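Long-range contacts in anaerobically-induced outer membrane porin OprE (Pseudomonas aeruginosa, PDB 4FRX), which probably acts as a porin of the OprD family, forming a beta-barrel channel through the outer membrane for small solutes: residues A[381-386]-A[403-408]; A[339-344]-A[363-368]; A[161-166]-A[195-200]. All coordinates share one frame; numbering follows the deposited sequence.

Interaction 1. Residues A[381-386]-A[403-408]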
# COMPACT_ATOMS: atom_id res chain seq x y z
N GLU A 381 5.71 16.50 -7.26
CA GLU A 381 4.73 16.52 -6.18
C GLU A 381 5.36 17.04 -4.89
O GLU A 381 6.52 16.75 -4.58
CB GLU A 381 4.11 15.13 -5.96
CG GLU A 381 3.06 15.09 -4.81
CD GLU A 381 2.14 13.86 -4.82
OE1 GLU A 381 1.97 13.23 -5.88
OE2 GLU A 381 1.59 13.53 -3.76
N ARG A 382 4.61 17.83 -4.14
CA ARG A 382 5.03 18.23 -2.81
C ARG A 382 3.93 17.83 -1.83
O ARG A 382 2.77 18.25 -1.99
CB ARG A 382 5.27 19.75 -2.74
CG ARG A 382 5.66 20.28 -1.35
CD ARG A 382 6.01 21.78 -1.40
NE ARG A 382 7.02 22.09 -2.40
CZ ARG A 382 6.69 22.70 -3.54
NH1 ARG A 382 5.41 23.04 -3.76
NH2 ARG A 382 7.59 22.99 -4.47
N ASP A 383 4.29 17.02 -0.84
CA ASP A 383 3.34 16.60 0.19
C ASP A 383 3.76 17.17 1.53
O ASP A 383 4.94 17.35 1.78
CB ASP A 383 3.32 15.07 0.38
CG ASP A 383 2.75 14.33 -0.81
OD1 ASP A 383 2.29 14.99 -1.75
OD2 ASP A 383 2.77 13.08 -0.78
N ILE A 384 2.78 17.43 2.39
CA ILE A 384 3.05 17.68 3.80
C ILE A 384 2.08 16.85 4.63
O ILE A 384 0.96 16.54 4.19
CB ILE A 384 2.91 19.18 4.18
CG1 ILE A 384 1.49 19.69 3.92
CG2 ILE A 384 3.92 20.04 3.41
CD1 ILE A 384 0.59 19.65 5.15
N SER A 385 2.51 16.48 5.82
CA SER A 385 1.64 15.82 6.76
C SER A 385 1.94 16.43 8.11
O SER A 385 3.07 16.40 8.58
CB SER A 385 1.87 14.31 6.77
OG SER A 385 0.94 13.66 7.63
N LEU A 386 0.90 17.01 8.71
CA LEU A 386 0.97 17.53 10.07
C LEU A 386 0.04 16.67 10.91
O LEU A 386 -1.14 16.53 10.58
CB LEU A 386 0.49 18.99 10.08
CG LEU A 386 0.46 19.70 11.44
CD1 LEU A 386 1.87 19.85 11.99
CD2 LEU A 386 -0.21 21.06 11.30
N LYS A 403 -3.18 16.16 5.74
CA LYS A 403 -2.25 15.87 4.65
C LYS A 403 -2.60 16.78 3.48
O LYS A 403 -3.76 16.85 3.09
CB LYS A 403 -2.35 14.40 4.21
CG LYS A 403 -1.97 13.38 5.31
CD LYS A 403 -2.05 11.96 4.77
CE LYS A 403 -1.65 10.94 5.82
NZ LYS A 403 -0.32 11.22 6.42
N ASN A 404 -1.61 17.47 2.92
CA ASN A 404 -1.83 18.26 1.73
C ASN A 404 -0.86 17.85 0.63
O ASN A 404 0.32 17.62 0.90
CB ASN A 404 -1.66 19.75 2.04
CG ASN A 404 -1.71 20.61 0.81
OD1 ASN A 404 -0.68 20.91 0.20
ND2 ASN A 404 -2.91 21.03 0.43
N ALA A 405 -1.35 17.76 -0.60
CA ALA A 405 -0.50 17.44 -1.73
C ALA A 405 -0.75 18.38 -2.91
O ALA A 405 -1.89 18.76 -3.19
CB ALA A 405 -0.72 15.96 -2.17
N SER A 406 0.33 18.77 -3.59
CA SER A 406 0.23 19.46 -4.88
C SER A 406 0.97 18.63 -5.90
O SER A 406 2.12 18.27 -5.68
CB SER A 406 0.87 20.86 -4.82
OG SER A 406 0.07 21.75 -4.08
N PHE A 407 0.30 18.35 -7.02
CA PHE A 407 0.81 17.47 -8.06
C PHE A 407 0.64 18.16 -9.40
O PHE A 407 -0.44 18.66 -9.74
CB PHE A 407 0.06 16.13 -8.02
CG PHE A 407 0.43 15.21 -9.15
CD1 PHE A 407 1.58 14.45 -9.09
CD2 PHE A 407 -0.37 15.12 -10.29
CE1 PHE A 407 1.93 13.60 -10.14
CE2 PHE A 407 -0.03 14.28 -11.33
CZ PHE A 407 1.13 13.51 -11.26
N ARG A 408 1.72 18.24 -10.16
CA ARG A 408 1.67 18.84 -11.48
C ARG A 408 2.36 17.91 -12.46
O ARG A 408 3.49 17.46 -12.22
CB ARG A 408 2.39 20.19 -11.47
CG ARG A 408 1.92 21.14 -10.39
CD ARG A 408 0.60 21.78 -10.72
NE ARG A 408 0.23 22.79 -9.73
CZ ARG A 408 -0.55 22.55 -8.68
NH1 ARG A 408 -1.05 21.33 -8.49
NH2 ARG A 408 -0.84 23.53 -7.83
O HOH W 1 2.00 20.39 -0.34

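Interaction 2. Residues A[339-344]-A[363-368]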
# COMPACT_ATOMS: atom_id res chain seq x y z
N GLU A 339 10.72 6.58 -16.06
CA GLU A 339 10.80 7.73 -15.16
C GLU A 339 11.95 7.62 -14.13
O GLU A 339 12.09 6.61 -13.45
CB GLU A 339 9.46 7.90 -14.44
CG GLU A 339 9.30 9.21 -13.69
CD GLU A 339 7.87 9.45 -13.22
OE1 GLU A 339 7.03 8.52 -13.29
OE2 GLU A 339 7.59 10.59 -12.78
N ARG A 340 12.76 8.67 -14.04
CA ARG A 340 13.74 8.80 -12.98
C ARG A 340 13.23 9.86 -12.04
O ARG A 340 12.79 10.91 -12.49
CB ARG A 340 15.09 9.26 -13.53
CG ARG A 340 15.84 8.22 -14.35
CD ARG A 340 15.66 8.39 -15.84
NE ARG A 340 16.59 7.51 -16.55
CZ ARG A 340 16.37 6.21 -16.73
NH1 ARG A 340 17.26 5.46 -17.36
NH2 ARG A 340 15.24 5.65 -16.28
N THR A 341 13.32 9.61 -10.73
CA THR A 341 12.74 10.51 -9.74
C THR A 341 13.73 10.77 -8.61
O THR A 341 14.24 9.84 -8.01
CB THR A 341 11.45 9.90 -9.15
OG1 THR A 341 10.54 9.59 -10.22
CG2 THR A 341 10.76 10.88 -8.21
N TRP A 342 14.00 12.04 -8.33
CA TRP A 342 14.73 12.39 -7.11
C TRP A 342 13.76 12.95 -6.06
O TRP A 342 12.69 13.45 -6.40
CB TRP A 342 15.88 13.36 -7.39
CG TRP A 342 15.50 14.73 -7.90
CD1 TRP A 342 15.45 15.12 -9.21
CD2 TRP A 342 15.18 15.89 -7.13
NE1 TRP A 342 15.10 16.45 -9.30
CE2 TRP A 342 14.92 16.94 -8.03
CE3 TRP A 342 15.05 16.14 -5.75
CZ2 TRP A 342 14.56 18.23 -7.61
CZ3 TRP A 342 14.69 17.43 -5.34
CH2 TRP A 342 14.46 18.45 -6.27
N GLN A 343 14.14 12.85 -4.80
CA GLN A 343 13.27 13.34 -3.75
C GLN A 343 14.07 13.81 -2.56
O GLN A 343 15.17 13.32 -2.30
CB GLN A 343 12.27 12.27 -3.32
CG GLN A 343 12.93 11.06 -2.65
CD GLN A 343 11.91 10.05 -2.19
OE1 GLN A 343 11.54 10.00 -1.01
NE2 GLN A 343 11.44 9.23 -3.12
N VAL A 344 13.50 14.78 -1.85
CA VAL A 344 14.06 15.21 -0.58
C VAL A 344 12.96 15.19 0.47
O VAL A 344 11.80 15.49 0.18
CB VAL A 344 14.70 16.62 -0.68
CG1 VAL A 344 15.88 16.56 -1.63
CG2 VAL A 344 13.69 17.65 -1.15
N ILE A 363 7.76 16.12 1.80
CA ILE A 363 8.57 15.46 0.80
C ILE A 363 8.32 16.17 -0.52
O ILE A 363 7.20 16.60 -0.82
CB ILE A 363 8.25 13.97 0.68
CG1 ILE A 363 9.03 13.32 -0.48
CG2 ILE A 363 6.73 13.77 0.50
CD1 ILE A 363 8.94 11.81 -0.51
N TYR A 364 9.38 16.35 -1.28
CA TYR A 364 9.23 16.92 -2.61
C TYR A 364 9.80 15.89 -3.55
O TYR A 364 10.88 15.36 -3.30
CB TYR A 364 10.00 18.23 -2.71
CG TYR A 364 9.96 18.80 -4.11
CD1 TYR A 364 8.87 19.55 -4.53
CD2 TYR A 364 10.98 18.55 -5.01
CE1 TYR A 364 8.82 20.06 -5.81
CE2 TYR A 364 10.94 19.04 -6.29
CZ TYR A 364 9.86 19.79 -6.69
OH TYR A 364 9.82 20.29 -7.97
N LEU A 365 9.09 15.60 -4.64
CA LEU A 365 9.58 14.65 -5.64
C LEU A 365 9.53 15.24 -7.05
O LEU A 365 8.60 15.98 -7.40
CB LEU A 365 8.76 13.34 -5.63
CG LEU A 365 8.51 12.63 -4.31
CD1 LEU A 365 7.23 13.16 -3.68
CD2 LEU A 365 8.43 11.12 -4.50
N SER A 366 10.52 14.91 -7.86
CA SER A 366 10.59 15.44 -9.21
C SER A 366 10.98 14.31 -10.16
O SER A 366 12.06 13.73 -10.02
CB SER A 366 11.62 16.57 -9.28
OG SER A 366 11.67 17.15 -10.57
N GLY A 367 10.07 13.99 -11.08
CA GLY A 367 10.26 12.89 -12.02
C GLY A 367 10.49 13.39 -13.43
O GLY A 367 9.88 14.35 -13.87
N ASP A 368 11.39 12.74 -14.16
CA ASP A 368 11.55 13.11 -15.57
C ASP A 368 11.90 11.91 -16.43
O ASP A 368 11.92 10.79 -15.94
CB ASP A 368 12.57 14.24 -15.75
CG ASP A 368 13.99 13.82 -15.48
OD1 ASP A 368 14.21 12.81 -14.78
OD2 ASP A 368 14.90 14.51 -15.98

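Interaction 3. Residues A[161-166]-A[195-200]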
# COMPACT_ATOMS: atom_id res chain seq x y z
N GLY A 161 1.98 -17.22 0.05
CA GLY A 161 0.53 -17.17 -0.02
C GLY A 161 0.03 -17.11 -1.44
O GLY A 161 0.82 -17.05 -2.40
N GLN A 162 -1.28 -17.16 -1.57
CA GLN A 162 -1.96 -17.08 -2.85
C GLN A 162 -3.18 -16.22 -2.63
O GLN A 162 -3.97 -16.49 -1.70
CB GLN A 162 -2.42 -18.48 -3.26
CG GLN A 162 -3.28 -18.50 -4.51
CD GLN A 162 -3.67 -19.90 -4.95
OE1 GLN A 162 -3.09 -20.89 -4.48
NE2 GLN A 162 -4.64 -20.00 -5.84
N LEU A 163 -3.36 -15.18 -3.45
CA LEU A 163 -4.54 -14.32 -3.35
C LEU A 163 -5.44 -14.52 -4.57
O LEU A 163 -4.98 -14.77 -5.67
CB LEU A 163 -4.13 -12.84 -3.26
CG LEU A 163 -3.11 -12.49 -2.19
CD1 LEU A 163 -2.77 -11.01 -2.20
CD2 LEU A 163 -3.66 -12.90 -0.83
N GLU A 164 -6.74 -14.40 -4.36
CA GLU A 164 -7.69 -14.63 -5.45
C GLU A 164 -8.49 -13.39 -5.80
O GLU A 164 -8.81 -13.17 -6.97
CB GLU A 164 -8.64 -15.78 -5.09
CG GLU A 164 -7.92 -17.10 -4.87
N HIS A 165 -8.84 -12.60 -4.78
CA HIS A 165 -9.72 -11.44 -4.95
C HIS A 165 -9.28 -10.31 -4.05
O HIS A 165 -8.50 -10.50 -3.13
CB HIS A 165 -11.16 -11.80 -4.57
CG HIS A 165 -11.81 -12.79 -5.50
ND1 HIS A 165 -11.56 -12.81 -6.85
CD2 HIS A 165 -12.70 -13.77 -5.26
CE1 HIS A 165 -12.27 -13.77 -7.41
NE2 HIS A 165 -12.97 -14.37 -6.47
N SER A 166 -9.80 -9.11 -4.31
CA SER A 166 -9.61 -7.98 -3.44
C SER A 166 -10.90 -7.17 -3.38
O SER A 166 -11.65 -7.10 -4.35
CB SER A 166 -8.44 -7.11 -3.94
OG SER A 166 -8.31 -5.94 -3.18
N PHE A 195 -2.80 -14.92 -7.66
CA PHE A 195 -1.56 -14.20 -7.36
C PHE A 195 -0.79 -14.98 -6.30
O PHE A 195 -1.28 -15.19 -5.20
CB PHE A 195 -1.85 -12.77 -6.86
CG PHE A 195 -0.61 -12.01 -6.43
CD1 PHE A 195 0.21 -11.40 -7.36
CD2 PHE A 195 -0.28 -11.91 -5.08
CE1 PHE A 195 1.38 -10.71 -6.96
CE2 PHE A 195 0.86 -11.22 -4.67
CZ PHE A 195 1.69 -10.62 -5.63
N TYR A 196 0.43 -15.40 -6.65
CA TYR A 196 1.28 -16.15 -5.74
C TYR A 196 2.40 -15.27 -5.25
O TYR A 196 2.94 -14.48 -6.02
CB TYR A 196 1.91 -17.33 -6.48
CG TYR A 196 0.93 -18.19 -7.20
CD1 TYR A 196 0.13 -19.09 -6.51
CD2 TYR A 196 0.79 -18.11 -8.58
CE1 TYR A 196 -0.78 -19.89 -7.17
CE2 TYR A 196 -0.12 -18.90 -9.25
CZ TYR A 196 -0.90 -19.79 -8.55
OH TYR A 196 -1.80 -20.57 -9.22
N TYR A 197 2.76 -15.42 -3.98
CA TYR A 197 3.83 -14.63 -3.42
C TYR A 197 4.58 -15.41 -2.35
O TYR A 197 4.03 -16.32 -1.74
CB TYR A 197 3.31 -13.29 -2.87
CG TYR A 197 2.30 -13.41 -1.73
CD1 TYR A 197 0.96 -13.70 -1.99
CD2 TYR A 197 2.68 -13.22 -0.40
CE1 TYR A 197 0.02 -13.78 -0.97
CE2 TYR A 197 1.75 -13.32 0.64
CZ TYR A 197 0.43 -13.60 0.35
OH TYR A 197 -0.50 -13.69 1.36
N ALA A 198 5.83 -15.05 -2.15
CA ALA A 198 6.69 -15.70 -1.18
C ALA A 198 7.88 -14.81 -0.93
O ALA A 198 8.33 -14.11 -1.83
CB ALA A 198 7.16 -17.07 -1.69
N GLY A 199 8.38 -14.81 0.29
CA GLY A 199 9.66 -14.20 0.56
C GLY A 199 9.96 -14.11 2.04
O GLY A 199 9.30 -14.75 2.87
N GLY A 200 10.96 -13.31 2.38
CA GLY A 200 11.32 -13.20 3.77
C GLY A 200 12.16 -11.99 4.09
O GLY A 200 12.70 -11.34 3.18

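Interaction 1. Residues A[381-386]-A[403-408]
Glu381 leans over the neighbouring strand, beside Phe407 and toward Ala405. Its CG stands anti to the backbone N (chi1 179°) and the chain runs on extended, which carries the carboxylate over to residues 403-408. There OE1 lies 3.5 Å from Phe407 CD1, and the carboxylate and ring planes are nearly perpendicular, 83° apart. The other oxygen turns to the methyl of Ala405. Asp383, directly paired with Ala405, bears on the same methyl, with OD1 3.2 Å from Ala405 CB. The two carboxylates therefore meet above Ala405, and Glu381 OE2 is 2.6 Å from Asp383 OD1. So short a gap suggests that one acid holds a proton. Backbone amides of a loop also serve these acids: Ile331 and Gly332 for Glu381, and Gln330 for Asp383. Further along this face Lys403 bends at its last torsion, and NZ donates to Ser385 OG at 3.0 Å.

On the other face Ile384 CG1 packs against Asn404 CB at 3.7 Å, the two side chains slanting across each other. A water lies 2.8 Å from both Arg382 O and Asn404 OD1, and Asn404 ND2 donates to Asn426 OD1. Two pairs of backbone hydrogen bonds, Arg382 with Ser406 and Ile384 with Asn404, fix the register. This is an antiparallel beta hairpin in the wall of a porin barrel, with loop residues 329-332 against the face that carries Glu381 and Asp383.

Interaction 2. Residues A[339-344]-A[363-368]
The Trp342 indole lies with one face against Ser366, whose CB sits 3.3 Å above the ring plane, offset toward the rim. This is a CH-pi contact with the five-membered ring, 3.8 Å from Ser366 CB to the ring centroid. The six-membered ring reaches on to Tyr364. Trp342 CH2 comes to the edge of the tyrosine ring, 3.6 Å from Tyr364 CE2. The two planes are inclined at 47°, and the rings meet obliquely. Both strands belong to a beta hairpin of the porin barrel, 340-349 with 358-370, and these rings lie on the same face of it.

Trp342 CG sits between its backbone N and carbonyl carbon (chi1 64°), which turns the indole over toward the partner strand. Val344 follows on this face, its CG2 beside Tyr364 CB. Tyr364 is also touched by Arg382 of the next strand.

The opposite face carries Thr341, Gln343 and Leu365. Gln343 and Leu365 lie side by side and point the same way. The amide end of Gln343 passes across Ile363, with OE1 3.2 Å from Ile363 CD1. That oxygen accepts from Arg345 NE, and NE2 donates to Ile326 O of a loop. Phe334, also from a loop, packs on Thr341 and Leu365.

Three pairs of backbone hydrogen bonds join Arg340 to Asp368, Trp342 to Ser366 and Val344 to Tyr364. Gly367 sits between the first two pairs. With no side chain there, the Glu339 carboxylate can come up to its backbone, OE2 3.6 Å from Gly367 CA.

Interaction 3. Residues A[161-166]-A[195-200]
Tyr197 takes a chi1 of 62°, with CG between the backbone N and the carbonyl carbon, and this folds its ring across residues 161-163. The ring comes to rest on Gly161, whose CA lies 3.5 Å above the ring plane and toward its rim. This is a CH-pi contact with the glycine. Leu163 has CG anti to its carbonyl carbon (chi1 -52°). That brings it to the same ring, and it crosses the tyrosine at about a right angle, with CG 3.6 Å from Tyr197 CE1. Leu163 also runs beside Phe195 and points the same way, its CD1 3.9 Å from Phe195 CD2. Tyr197 OH is hydrogen-bonded to Gln147 OE1, and Leu124 touches both Leu163 and Tyr197.

The two strands are antiparallel neighbours in the porin barrel, linked through a long connection rather than a tight turn. Backbone bonds pair Gly161 with Tyr197 and Leu163 with Phe195; in the second pair Leu163 N is 2.7 Å from Phe195 O. Strand 195-203 begins at Phe195, so the pairing stops at Leu163. Farther on, Ser166 bonds through its backbone to Arg175. Glu164 and His165 both face Glu144 on the other neighbouring strand, a classic beta bulge.

On the opposite face Gln162 is extended and lies alongside Tyr196. Its amide plane is turned 58° from the tyrosine ring, and CD is 3.6 Å from Tyr196 CE1.

How the interactions relate
Interactions 1 and 2 are consecutive hairpins of the barrel wall, with centres about 13 Å apart. Strands 358-370 and 377-389 are neighbours, so residues 363-368 and 381-386 also pair with each other. Glu381 O lies 2.8 Å from Leu365 N, and Asp383 N lies 2.9 Å from Ile363 O, both probable hydrogen bonds. Interaction 3 is on the opposite side of the chain's centre. Its centre is about 32 Å from that of interaction 1 and about 30 Å from that of interaction 2, and it touches neither. A bound C8E detergent molecule lies about 7 Å from the side chain of Ile384 in interaction 1.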